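Local atomic coordinates of transcriptional regulator (AraC-type DNA-binding domain-containing proteins) (Chromobacterium violaceum, PDB entry 3OIO), a protein that probably binds specific DNA sequences as an AraC-type transcription factor, of which this chain is the helix-turn-helix DNA-binding domain. Residues L59-A64 with R95-I100; K73-I78 with T101-R106. All coordinates share one frame; numbering follows the deposited sequence.

Interaction 1: residues L59-A64 with R95-I100; sequences LRLNRA and RNHFNI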
ATOM      1  N   LEU A  59       1.704  -0.113   0.003  0.50 12.97           N
ATOM      2  CA  LEU A  59       1.226   0.992   0.815  0.50 13.40           C
ATOM      3  C   LEU A  59      -0.042   0.581   1.582  0.50 12.62           C
ATOM      4  O   LEU A  59      -0.145   0.796   2.800  0.50 12.65           O
ATOM      5  CB  LEU A  59       0.963   2.150  -0.136  0.50 13.84           C
ATOM      6  CG  LEU A  59       0.566   3.515   0.350  0.50 15.54           C
ATOM      7  CD1 LEU A  59       0.664   4.503  -0.826  0.50 16.07           C
ATOM      8  CD2 LEU A  59      -0.848   3.395   0.872  0.50 17.72           C
ATOM      9  N   ARG A  60      -0.989  -0.040   0.875  1.00 12.03           N
ATOM     10  CA  ARG A  60      -2.242  -0.497   1.498  1.00 12.31           C
ATOM     11  C   ARG A  60      -1.964  -1.576   2.560  1.00 11.52           C
ATOM     12  O   ARG A  60      -2.599  -1.561   3.624  1.00 13.07           O
ATOM     13  CB  ARG A  60      -3.207  -1.017   0.417  1.00 11.27           C
ATOM     14  CG  ARG A  60      -3.760   0.161  -0.462  1.00 13.81           C
ATOM     15  CD  ARG A  60      -4.373  -0.282  -1.835  1.00 15.54           C
ATOM     16  NE  ARG A  60      -5.152  -1.488  -1.578  1.00 17.20           N
ATOM     17  CZ  ARG A  60      -5.170  -2.575  -2.330  1.00 17.84           C
ATOM     18  NH1 ARG A  60      -5.830  -3.661  -1.868  1.00 17.81           N
ATOM     19  NH2 ARG A  60      -4.544  -2.572  -3.526  1.00 17.01           N
ATOM     20  N   LEU A  61      -1.004  -2.470   2.288  1.00 11.11           N
ATOM     21  CA  LEU A  61      -0.610  -3.492   3.275  1.00 11.51           C
ATOM     22  C   LEU A  61       0.039  -2.870   4.521  1.00 11.17           C
ATOM     23  O   LEU A  61      -0.195  -3.348   5.651  1.00 12.57           O
ATOM     24  CB  LEU A  61       0.365  -4.502   2.650  1.00 10.49           C
ATOM     25  CG  LEU A  61      -0.380  -5.471   1.702  1.00 12.11           C
ATOM     26  CD1 LEU A  61       0.673  -6.263   0.897  1.00 14.89           C
ATOM     27  CD2 LEU A  61      -1.413  -6.451   2.403  1.00 15.85           C
ATOM     28  N   ASN A  62       0.850  -1.809   4.331  1.00 11.44           N
ATOM     29  CA  ASN A  62       1.396  -1.118   5.477  1.00 11.98           C
ATOM     30  C   ASN A  62       0.340  -0.372   6.280  1.00 13.01           C
ATOM     31  O   ASN A  62       0.445  -0.321   7.518  1.00 14.15           O
ATOM     32  CB  ASN A  62       2.567  -0.202   5.053  1.00 12.46           C
ATOM     33  CG  ASN A  62       3.874  -0.975   5.001  1.00 13.34           C
ATOM     34  OD1 ASN A  62       4.539  -1.179   6.037  1.00 16.00           O
ATOM     35  ND2 ASN A  62       4.243  -1.438   3.807  1.00 13.51           N
ATOM     36  N   ARG A  63      -0.668   0.211   5.608  1.00 13.65           N
ATOM     37  CA  ARG A  63      -1.762   0.795   6.387  1.00 14.04           C
ATOM     38  C   ARG A  63      -2.464  -0.323   7.190  1.00 14.25           C
ATOM     39  O   ARG A  63      -2.846  -0.136   8.364  1.00 14.88           O
ATOM     40  CB  ARG A  63      -2.756   1.562   5.484  1.00 15.11           C
ATOM     41  CG  ARG A  63      -4.007   2.084   6.229  1.00 18.84           C
ATOM     42  CD  ARG A  63      -3.759   2.981   7.453  1.00 28.95           C
ATOM     43  NE  ARG A  63      -2.840   4.112   7.277  1.00 36.60           N
ATOM     44  CZ  ARG A  63      -3.196   5.331   6.867  1.00 40.71           C
ATOM     45  NH1 ARG A  63      -2.281   6.306   6.774  1.00 42.31           N
ATOM     46  NH2 ARG A  63      -4.461   5.583   6.526  1.00 42.25           N
ATOM     47  N   ALA A  64      -2.638  -1.484   6.568  1.00 13.92           N
ATOM     48  CA  ALA A  64      -3.291  -2.613   7.267  1.00 13.33           C
ATOM     49  C   ALA A  64      -2.471  -2.996   8.508  1.00 13.30           C
ATOM     50  O   ALA A  64      -3.016  -3.289   9.599  1.00 14.71           O
ATOM     51  CB  ALA A  64      -3.436  -3.794   6.316  1.00 13.18           C
ATOM     52  N   ARG A  95       0.475 -12.048   4.285  1.00 13.66           N
ATOM     53  CA  ARG A  95       1.466 -13.049   4.678  1.00 15.19           C
ATOM     54  C   ARG A  95       2.631 -13.128   3.669  1.00 15.22           C
ATOM     55  O   ARG A  95       3.792 -13.284   4.054  1.00 15.39           O
ATOM     56  CB  ARG A  95       0.805 -14.420   4.845  1.00 15.28           C
ATOM     57  CG  ARG A  95       1.791 -15.512   5.257  1.00 19.92           C
ATOM     58  CD  ARG A  95       1.130 -16.889   5.242  1.00 25.07           C
ATOM     59  NE  ARG A  95       2.119 -17.902   5.595  1.00 34.49           N
ATOM     60  CZ  ARG A  95       1.934 -19.209   5.449  1.00 39.31           C
ATOM     61  NH1 ARG A  95       0.804 -19.671   4.917  1.00 42.15           N
ATOM     62  NH2 ARG A  95       2.894 -20.057   5.807  1.00 43.26           N
ATOM     63  N   ASN A  96       2.325 -13.044   2.385  1.00 14.44           N
ATOM     64  CA  ASN A  96       3.396 -13.062   1.389  1.00 16.14           C
ATOM     65  C   ASN A  96       4.341 -11.852   1.564  1.00 15.30           C
ATOM     66  O   ASN A  96       5.570 -11.955   1.398  1.00 17.82           O
ATOM     67  CB  ASN A  96       2.802 -13.044  -0.021  1.00 18.01           C
ATOM     68  CG  ASN A  96       3.877 -13.017  -1.094  1.00 21.25           C
ATOM     69  OD1 ASN A  96       4.732 -13.884  -1.135  1.00 24.36           O
ATOM     70  ND2 ASN A  96       3.852 -11.998  -1.944  1.00 27.55           N
ATOM     71  N   HIS A  97       3.761 -10.707   1.917  1.00 13.73           N
ATOM     72  CA  HIS A  97       4.536  -9.485   1.983  1.00 13.37           C
ATOM     73  C   HIS A  97       5.369  -9.386   3.275  1.00 13.69           C
ATOM     74  O   HIS A  97       6.555  -9.009   3.220  1.00 14.91           O
ATOM     75  CB  HIS A  97       3.614  -8.267   1.883  1.00 13.29           C
ATOM     76  CG  HIS A  97       4.370  -6.985   1.844  1.00 12.47           C
ATOM     77  ND1 HIS A  97       5.023  -6.549   0.707  1.00 17.11           N
ATOM     78  CD2 HIS A  97       4.657  -6.087   2.824  1.00 14.04           C
ATOM     79  CE1 HIS A  97       5.634  -5.401   0.982  1.00 17.60           C
ATOM     80  NE2 HIS A  97       5.439  -5.114   2.264  1.00 15.63           N
ATOM     81  N   PHE A  98       4.742  -9.714   4.411  1.00 14.17           N
ATOM     82  CA  PHE A  98       5.350  -9.492   5.725  1.00 14.25           C
ATOM     83  C   PHE A  98       5.887 -10.757   6.374  1.00 16.75           C
ATOM     84  O   PHE A  98       6.550 -10.686   7.423  1.00 17.35           O
ATOM     85  CB  PHE A  98       4.325  -8.857   6.672  1.00 13.95           C
ATOM     86  CG  PHE A  98       4.080  -7.407   6.403  1.00 13.30           C
ATOM     87  CD1 PHE A  98       5.108  -6.458   6.574  1.00 14.29           C
ATOM     88  CD2 PHE A  98       2.810  -6.967   5.995  1.00 11.07           C
ATOM     89  CE1 PHE A  98       4.877  -5.075   6.306  1.00 15.27           C
ATOM     90  CE2 PHE A  98       2.562  -5.606   5.761  1.00 13.67           C
ATOM     91  CZ  PHE A  98       3.583  -4.652   5.923  1.00 13.90           C
ATOM     92  N   ASN A  99       5.601 -11.896   5.751  0.50 17.17           N
ATOM     93  CA  ASN A  99       6.008 -13.207   6.268  0.50 18.64           C
ATOM     94  C   ASN A  99       5.464 -13.520   7.651  0.50 18.80           C
ATOM     95  O   ASN A  99       6.093 -14.258   8.409  0.50 19.26           O
ATOM     96  CB  ASN A  99       7.526 -13.345   6.247  0.50 19.66           C
ATOM     97  CG  ASN A  99       8.076 -13.270   4.859  0.50 21.21           C
ATOM     98  OD1 ASN A  99       8.974 -12.488   4.576  0.50 28.03           O
ATOM     99  ND2 ASN A  99       7.507 -14.048   3.964  0.50 22.31           N
ATOM    100  N   ILE A 100       4.304 -12.938   7.955  1.00 18.11           N
ATOM    101  CA  ILE A 100       3.447 -13.352   9.066  1.00 19.08           C
ATOM    102  C   ILE A 100       2.033 -13.032   8.669  1.00 18.15           C
ATOM    103  O   ILE A 100       1.798 -12.169   7.815  1.00 16.78           O
ATOM    104  CB  ILE A 100       3.775 -12.670  10.414  1.00 20.08           C
ATOM    105  CG1 ILE A 100       3.633 -11.160  10.336  1.00 19.50           C
ATOM    106  CG2 ILE A 100       5.170 -13.059  10.926  1.00 22.58           C
ATOM    107  CD1 ILE A 100       3.670 -10.513  11.810  1.00 22.79           C
TER
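Leu61 and Asn62, on the long helix 52-70 of the AraC-type helix-turn-helix domain, meet His97 and Phe98 at the end of helix 87-98. In AraC-type domains such a long helix links two helix-turn-helix units. Leu61 uses two parts of its side chain. Its CD1 touches His97 CB at 3.7 Å, and its CB lies 4.0 Å from Phe98 CE2. The Phe98 ring comes in edge first. Its CE2 lies beside the carbonyl oxygen Leu61 O at 3.6 Å, and its CZ lies 3.6 Å from Asn62 OD1. The Asn62 amide is turned nearly at right angles to that ring, with the planes 79° apart. Phe98 CZ rests against the flat face of the amide, with Asn62 CG and ND2 nearly as close as OD1. Asn62 ND2 donates a hydrogen bond to Glu58 O, one turn back, and this helps fix the amide. On the other helix, Phe98 CG stands anti to its own carbonyl carbon (chi1 -75°), while His97 CG is anti to the backbone N (chi1 -176°). This brings the imidazole edge over the phenyl face. Tyr94 also meets the Phe98 ring. His97 CD2 sits over the centre of the Phe98 ring, 3.4 Å above its plane.

Interaction 2: residues K73-I78 with T101-R106; sequences KSIVQI and TPREER. With SO4 (sulfate ion), chain C.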
ATOM      1  N   LYS A  73     -10.479  -3.888  15.189  1.00 41.20           N
ATOM      2  CA  LYS A  73     -11.310  -4.125  14.026  1.00 40.60           C
ATOM      3  C   LYS A  73     -11.001  -5.543  13.637  1.00 39.01           C
ATOM      4  O   LYS A  73      -9.858  -5.980  13.786  1.00 39.28           O
ATOM      5  CB  LYS A  73     -10.965  -3.142  12.929  1.00 41.38           C
ATOM      6  CG  LYS A  73     -11.227  -1.696  13.318  1.00 44.50           C
ATOM      7  CD  LYS A  73     -10.664  -0.779  12.261  1.00 47.81           C
ATOM      8  CE  LYS A  73     -11.123   0.663  12.447  1.00 51.39           C
ATOM      9  NZ  LYS A  73     -10.430   1.546  11.448  1.00 54.92           N
ATOM     10  N   SER A  74     -12.007  -6.284  13.202  1.00 38.63           N
ATOM     11  CA  SER A  74     -11.767  -7.645  12.739  1.00 37.31           C
ATOM     12  C   SER A  74     -10.745  -7.639  11.582  1.00 35.84           C
ATOM     13  O   SER A  74     -10.493  -6.596  10.945  1.00 35.43           O
ATOM     14  CB  SER A  74     -13.077  -8.311  12.307  1.00 38.07           C
ATOM     15  OG  SER A  74     -13.599  -7.715  11.124  1.00 37.65           O
ATOM     16  N   ILE A  75     -10.159  -8.804  11.315  1.00 34.45           N
ATOM     17  CA  ILE A  75      -9.282  -8.962  10.164  1.00 33.44           C
ATOM     18  C   ILE A  75     -10.052  -8.534   8.907  1.00 32.91           C
ATOM     19  O   ILE A  75      -9.522  -7.796   8.064  1.00 31.38           O
ATOM     20  CB  ILE A  75      -8.724 -10.420  10.057  1.00 33.35           C
ATOM     21  CG1 ILE A  75      -7.950 -10.813  11.326  1.00 35.22           C
ATOM     22  CG2 ILE A  75      -7.861 -10.614   8.839  1.00 33.45           C
ATOM     23  CD1 ILE A  75      -6.992  -9.770  11.826  1.00 36.12           C
ATOM     24  N   VAL A  76     -11.323  -8.925   8.821  1.00 33.99           N
ATOM     25  CA  VAL A  76     -12.156  -8.610   7.659  1.00 34.90           C
ATOM     26  C   VAL A  76     -12.367  -7.107   7.475  1.00 33.50           C
ATOM     27  O   VAL A  76     -12.227  -6.591   6.368  1.00 32.65           O
ATOM     28  CB  VAL A  76     -13.512  -9.412   7.653  1.00 36.56           C
ATOM     29  CG1 VAL A  76     -14.428  -8.988   6.465  1.00 39.38           C
ATOM     30  CG2 VAL A  76     -13.209 -10.921   7.582  1.00 39.49           C
ATOM     31  N   GLN A  77     -12.678  -6.424   8.571  0.50 32.86           N
ATOM     32  CA  GLN A  77     -12.861  -4.975   8.592  0.50 32.53           C
ATOM     33  C   GLN A  77     -11.620  -4.257   8.067  0.50 30.38           C
ATOM     34  O   GLN A  77     -11.713  -3.344   7.251  0.50 30.37           O
ATOM     35  CB  GLN A  77     -13.142  -4.526  10.028  0.50 34.00           C
ATOM     36  CG  GLN A  77     -13.669  -3.104  10.187  0.50 37.95           C
ATOM     37  CD  GLN A  77     -14.343  -2.886  11.539  0.50 42.08           C
ATOM     38  OE1 GLN A  77     -14.456  -3.808  12.355  0.50 43.69           O
ATOM     39  NE2 GLN A  77     -14.781  -1.664  11.783  0.50 43.50           N
ATOM     40  N   ILE A  78     -10.456  -4.681   8.549  1.00 28.00           N
ATOM     41  CA  ILE A  78      -9.201  -4.024   8.212  1.00 24.16           C
ATOM     42  C   ILE A  78      -8.921  -4.266   6.733  1.00 22.68           C
ATOM     43  O   ILE A  78      -8.521  -3.337   5.994  1.00 21.54           O
ATOM     44  CB  ILE A  78      -8.035  -4.515   9.094  1.00 23.29           C
ATOM     45  CG1 ILE A  78      -8.184  -3.899  10.486  1.00 23.75           C
ATOM     46  CG2 ILE A  78      -6.660  -4.119   8.478  1.00 21.25           C
ATOM     47  CD1 ILE A  78      -7.366  -4.611  11.575  1.00 24.30           C
ATOM     48  N   THR A 101       1.073 -13.696   9.301  1.00 18.41           N
ATOM     49  CA  THR A 101      -0.313 -13.446   8.968  1.00 18.13           C
ATOM     50  C   THR A 101      -0.839 -12.203   9.706  1.00 16.92           C
ATOM     51  O   THR A 101      -0.234 -11.746  10.697  1.00 16.95           O
ATOM     52  CB  THR A 101      -1.202 -14.641   9.385  1.00 19.36           C
ATOM     53  OG1 THR A 101      -1.131 -14.790  10.822  1.00 20.99           O
ATOM     54  CG2 THR A 101      -0.752 -15.926   8.672  1.00 22.07           C
ATOM     55  N   PRO A 102      -1.972 -11.648   9.241  1.00 16.56           N
ATOM     56  CA  PRO A 102      -2.563 -10.526   9.983  1.00 16.57           C
ATOM     57  C   PRO A 102      -2.852 -10.880  11.446  1.00 16.80           C
ATOM     58  O   PRO A 102      -2.605 -10.052  12.333  1.00 16.11           O
ATOM     59  CB  PRO A 102      -3.876 -10.258   9.226  1.00 16.97           C
ATOM     60  CG  PRO A 102      -3.541 -10.620   7.766  1.00 16.95           C
ATOM     61  CD  PRO A 102      -2.579 -11.818   7.890  1.00 17.40           C
ATOM     62  N   ARG A 103      -3.326 -12.104  11.702  1.00 18.20           N
ATOM     63  CA  ARG A 103      -3.620 -12.521  13.072  1.00 19.16           C
ATOM     64  C   ARG A 103      -2.339 -12.562  13.910  1.00 17.85           C
ATOM     65  O   ARG A 103      -2.343 -12.139  15.089  1.00 18.37           O
ATOM     66  CB  ARG A 103      -4.385 -13.876  13.063  1.00 20.76           C
ATOM     67  CG  ARG A 103      -4.825 -14.420  14.393  1.00 29.34           C
ATOM     68  CD  ARG A 103      -5.818 -15.605  14.149  1.00 39.93           C
ATOM     69  NE  ARG A 103      -7.220 -15.156  13.987  1.00 47.64           N
ATOM     70  CZ  ARG A 103      -7.845 -14.939  12.824  1.00 49.58           C
ATOM     71  NH1 ARG A 103      -7.231 -15.134  11.664  1.00 52.15           N
ATOM     72  NH2 ARG A 103      -9.103 -14.521  12.821  1.00 52.66           N
ATOM     73  N   GLU A 104      -1.230 -12.997  13.306  1.00 17.06           N
ATOM     74  CA  GLU A 104       0.054 -13.047  14.034  1.00 16.73           C
ATOM     75  C   GLU A 104       0.527 -11.620  14.300  1.00 15.21           C
ATOM     76  O   GLU A 104       1.057 -11.323  15.381  1.00 14.71           O
ATOM     77  CB  GLU A 104       1.099 -13.839  13.231  1.00 16.91           C
ATOM     78  CG  GLU A 104       0.871 -15.348  13.312  1.00 21.05           C
ATOM     79  CD  GLU A 104       1.648 -16.203  12.298  1.00 26.57           C
ATOM     80  OE1 GLU A 104       2.059 -15.748  11.201  1.00 25.12           O
ATOM     81  OE2 GLU A 104       1.781 -17.410  12.602  1.00 32.08           O
ATOM     82  N   GLU A 105       0.354 -10.733  13.316  1.00 14.49           N
ATOM     83  CA  GLU A 105       0.768  -9.314  13.492  1.00 13.16           C
ATOM     84  C   GLU A 105       0.007  -8.720  14.691  1.00 14.35           C
ATOM     85  O   GLU A 105       0.601  -8.087  15.581  1.00 15.00           O
ATOM     86  CB  GLU A 105       0.436  -8.492  12.237  1.00 12.64           C
ATOM     87  CG  GLU A 105       1.019  -7.060  12.307  1.00 12.88           C
ATOM     88  CD  GLU A 105       2.499  -7.051  11.952  1.00 14.99           C
ATOM     89  OE1 GLU A 105       2.834  -7.270  10.778  1.00 15.57           O
ATOM     90  OE2 GLU A 105       3.325  -6.825  12.851  1.00 20.18           O
ATOM     91  N   ARG A 106      -1.304  -8.927  14.730  0.50 14.64           N
ATOM     92  CA  ARG A 106      -2.060  -8.392  15.865  0.50 15.89           C
ATOM     93  C   ARG A 106      -1.638  -9.031  17.188  0.50 15.75           C
ATOM     94  O   ARG A 106      -1.500  -8.324  18.211  0.50 16.16           O
ATOM     95  CB  ARG A 106      -3.564  -8.507  15.660  0.50 16.80           C
ATOM     96  CG  ARG A 106      -4.265  -8.290  16.984  0.50 19.30           C
ATOM     97  CD  ARG A 106      -5.587  -7.634  16.850  0.50 24.07           C
ATOM     98  NE  ARG A 106      -5.562  -6.422  16.042  0.50 25.17           N
ATOM     99  CZ  ARG A 106      -6.647  -5.963  15.432  0.50 27.06           C
ATOM    100  NH1 ARG A 106      -7.799  -6.614  15.567  0.50 27.46           N
ATOM    101  NH2 ARG A 106      -6.588  -4.857  14.708  0.50 27.32           N
TER
HETATM  102  S   SO4 C 402     -10.959 -11.778  13.891  1.00 44.52           S
HETATM  103  O1  SO4 C 402     -10.966 -12.457  12.566  1.00 44.10           O
HETATM  104  O2  SO4 C 402     -10.338 -10.435  13.791  1.00 42.05           O
HETATM  105  O3  SO4 C 402     -12.328 -11.500  14.375  1.00 46.05           O
HETATM  106  O4  SO4 C 402     -10.224 -12.658  14.814  1.00 44.86           O
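Arg106 reaches from helix 102-107 to the turn before helix 75-81, while Ile75 packs against Pro102 beside it. Both helices belong to the AraC-type helix-turn-helix domain, and each has a capped N terminus here. In the conformer described here, Arg106 NH1 donates to Lys73 O at 2.8 Å, with a nearly straight N-H...O angle of 160°. The oxygen lies close to the guanidinium plane, but the donor is tilted 29° from the carbonyl plane. The bends of the Arg106 chain at chi2 and chi3 bring the group to this carbonyl. Arg106 NE also donates to Leu68 O, so in this conformer the guanidinium spans two backbone carbonyls. Ile78 CD1 approaches the Arg106 guanidinium obliquely. How close it comes is doubtful, because Arg106 has a second conformer.

Ile75 and Pro102 cross at about a right angle, with Ile75 CG2 4.0 Å from Pro102 CB. Phe90 of helix 87-98 touches both residues. Arg103 passes on another side of Ile75, and Ile75 CG1 lies over one face of its guanidinium. The Arg103 chain bends at chi3 (-86°) and meets a sulfate, probably from the crystallisation liquor. Arg103 NH2 bonds to the sulfate atom O4 at 2.9 Å. Ile75 N, at the start of its helix, donates to the sulfate atom O2 at 3.0 Å. The anion thus bridges the segments, and the helix N terminus would favour its negative charge.

Ser74 is the N-cap of helix 75-81, and its OG accepts from Gln77 N. Thr101 and Glu104 form a capping box on the other helix. Glu104 N donates to Thr101 OG1 at 3.1 Å, and Thr101 N returns the bond to Glu104 OE1 at 3.0 Å, on the anti side of the carboxylate.

From the N terminus, the chain first passes 59-64 on helix 52-70, then 73-78 at the start of helix 75-81. It continues into helix 87-98, where 95-100 closes the loop of interaction 1. The next residues, 101-106, close the loop of interaction 2. The four segments alternate, so the two loops cross. Interaction 1 joins the long helix to the end of helix 87-98. Interaction 2 joins the next short helix to the last one. Their centres are 11 Å apart, and they touch directly: Ala64 CA lies 3.9 Å from Ile78 CG2, and Ile100 CD1 lies 3.5 Å from Glu105 OE1. Together they tie the last four helices of the chain to one another.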